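Local coordinates for salicylic acid-binding protein 2 (Nicotiana tabacum, PDB 1XKL), which hydrolyses methyl salicylate to salicylic acid and methanol, a step in the signalling that activates systemic acquired resistance in plants, at residues A[57-62]-A[87-92]. Residues are numbered along the deposited sequence; the frame is centred on the assembly and turned at random.
Sequences DYTLPL and LGLAME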
loop_
_atom_site.group_PDB
_atom_site.type_symbol
_atom_site.label_atom_id
_atom_site.label_comp_id
_atom_site.label_asym_id
_atom_site.label_seq_id
_atom_site.Cartn_x
_atom_site.Cartn_y
_atom_site.Cartn_z
ATOM N N ASP A 57 24.928 14.814 16.674
ATOM C CA ASP A 57 23.895 15.162 15.688
ATOM C C ASP A 57 22.510 15.045 16.327
ATOM O O ASP A 57 21.608 15.821 16.029
ATOM C CB ASP A 57 23.916 14.212 14.480
ATOM C CG ASP A 57 25.221 14.252 13.703
ATOM O OD1 ASP A 57 25.933 15.277 13.751
ATOM O OD2 ASP A 57 25.517 13.248 13.019
ATOM N N TYR A 58 22.351 14.041 17.183
ATOM C CA TYR A 58 21.093 13.782 17.871
ATOM C C TYR A 58 20.777 14.855 18.913
ATOM O O TYR A 58 19.613 15.198 19.129
ATOM C CB TYR A 58 21.167 12.397 18.524
ATOM C CG TYR A 58 19.972 11.982 19.349
ATOM C CD1 TYR A 58 18.666 12.140 18.870
ATOM C CD2 TYR A 58 20.151 11.383 20.599
ATOM C CE1 TYR A 58 17.571 11.708 19.623
ATOM C CE2 TYR A 58 19.071 10.948 21.354
ATOM C CZ TYR A 58 17.786 11.110 20.866
ATOM O OH TYR A 58 16.719 10.667 21.624
ATOM N N THR A 59 21.820 15.405 19.527
ATOM C CA THR A 59 21.692 16.420 20.573
ATOM C C THR A 59 21.660 17.855 20.051
ATOM O O THR A 59 21.472 18.801 20.818
ATOM C CB THR A 59 22.869 16.314 21.565
ATOM O OG1 THR A 59 23.056 14.943 21.932
ATOM C CG2 THR A 59 22.593 17.142 22.818
ATOM N N LEU A 60 21.850 18.015 18.747
ATOM C CA LEU A 60 21.863 19.329 18.131
ATOM C C LEU A 60 20.819 20.307 18.686
ATOM O O LEU A 60 21.154 21.424 19.076
ATOM C CB LEU A 60 21.696 19.175 16.614
ATOM C CG LEU A 60 22.182 20.327 15.741
ATOM C CD1 LEU A 60 23.631 20.656 16.089
ATOM C CD2 LEU A 60 22.061 19.936 14.268
ATOM N N PRO A 61 19.543 19.898 18.750
ATOM C CA PRO A 61 18.521 20.817 19.273
ATOM C C PRO A 61 18.858 21.368 20.661
ATOM O O PRO A 61 18.695 22.564 20.924
ATOM C CB PRO A 61 17.254 19.962 19.279
ATOM C CG PRO A 61 17.492 19.006 18.137
ATOM C CD PRO A 61 18.936 18.617 18.360
ATOM N N LEU A 62 19.335 20.501 21.547
ATOM C CA LEU A 62 19.690 20.927 22.893
ATOM C C LEU A 62 20.858 21.904 22.849
ATOM O O LEU A 62 20.869 22.911 23.558
ATOM C CB LEU A 62 20.056 19.715 23.757
ATOM C CG LEU A 62 20.508 20.013 25.191
ATOM C CD1 LEU A 62 19.432 20.835 25.905
ATOM C CD2 LEU A 62 20.754 18.700 25.930
ATOM N N LEU A 87 22.392 15.189 27.978
ATOM C CA LEU A 87 22.725 16.161 29.008
ATOM C C LEU A 87 24.233 16.347 29.117
ATOM O O LEU A 87 24.715 17.457 29.326
ATOM C CB LEU A 87 22.192 15.693 30.357
ATOM C CG LEU A 87 21.030 16.486 30.946
ATOM C CD1 LEU A 87 19.831 16.427 30.019
ATOM C CD2 LEU A 87 20.704 15.916 32.311
ATOM N N GLY A 88 24.969 15.250 28.974
ATOM C CA GLY A 88 26.416 15.305 29.084
ATOM C C GLY A 88 27.091 16.261 28.128
ATOM O O GLY A 88 28.055 16.932 28.495
ATOM N N LEU A 89 26.601 16.321 26.893
ATOM C CA LEU A 89 27.194 17.220 25.913
ATOM C C LEU A 89 26.926 18.666 26.300
ATOM O O LEU A 89 27.774 19.534 26.103
ATOM C CB LEU A 89 26.646 16.950 24.511
ATOM C CG LEU A 89 27.235 15.788 23.703
ATOM C CD1 LEU A 89 26.859 14.462 24.347
ATOM C CD2 LEU A 89 26.709 15.852 22.279
ATOM N N ALA A 90 25.747 18.930 26.855
ATOM C CA ALA A 90 25.404 20.292 27.256
ATOM C C ALA A 90 26.260 20.726 28.440
ATOM O O ALA A 90 26.731 21.864 28.492
ATOM C CB ALA A 90 23.919 20.381 27.610
HETATM N N MSE A 91 26.448 19.814 29.390
HETATM C CA MSE A 91 27.262 20.072 30.578
HETATM C C MSE A 91 28.719 20.260 30.172
HETATM O O MSE A 91 29.452 21.027 30.792
HETATM C CB MSE A 91 27.154 18.889 31.550
HETATM C CG MSE A 91 25.744 18.646 32.063
HETATM SE SE MSE A 91 25.339 16.816 32.571
HETATM C CE MSE A 91 26.377 16.686 34.217
ATOM N N GLU A 92 29.142 19.554 29.128
ATOM C CA GLU A 92 30.526 19.667 28.675
ATOM C C GLU A 92 30.779 21.009 28.001
ATOM O O GLU A 92 31.817 21.634 28.221
ATOM C CB GLU A 92 30.869 18.532 27.707
ATOM C CG GLU A 92 32.323 18.511 27.225
ATOM C CD GLU A 92 33.324 18.300 28.354
ATOM O OE1 GLU A 92 32.967 17.641 29.349
ATOM O OE2 GLU A 92 34.472 18.778 28.238
#
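Thr59 and Leu62 on one helix meet Leu89 and Ala90 on another where the axes of the two short segments pass 9.7 Å apart at a crossing angle of -61°, the CA atoms coming nearest at Leu62 and Ala90, 7.2 Å apart. The small side chain of Ala90 is consistent with this approach: its CB meets one branch of Leu62, CD2, at 4.0 Å. Leu62 reaches it with CG anti to its own backbone N (chi1 178°), and the same CD2 lies 4.4 Å from the backbone N of Leu87. Beside this pair, Leu89 sends its CD2 methyl obliquely across Thr59, 3.8 Å from OG1 and 3.9 Å from CB. The hydroxyl of Thr59 is nevertheless well provided for, since OG1 hydrogen-bonds the carbonyl O of Leu55, one turn earlier, and ND2 of Asn86, just ahead of the second segment. Helix 83-93 follows the nucleophile elbow that carries the catalytic Ser81, and both helices flank the central parallel sheet of the alpha/beta hydrolase fold: Leu62 also rests on Val8, and Leu87 on Val10 and Phe103. No hydrogen bond joins the two segments directly. The contact is one of van der Waals packing, mostly between carbon atoms, and buries 184 Å², both sides summed; the Thr59 hydroxyl, the one that meets the other segment, is satisfied by partners at its borders while a leucine methyl lies against its oxygen and CB.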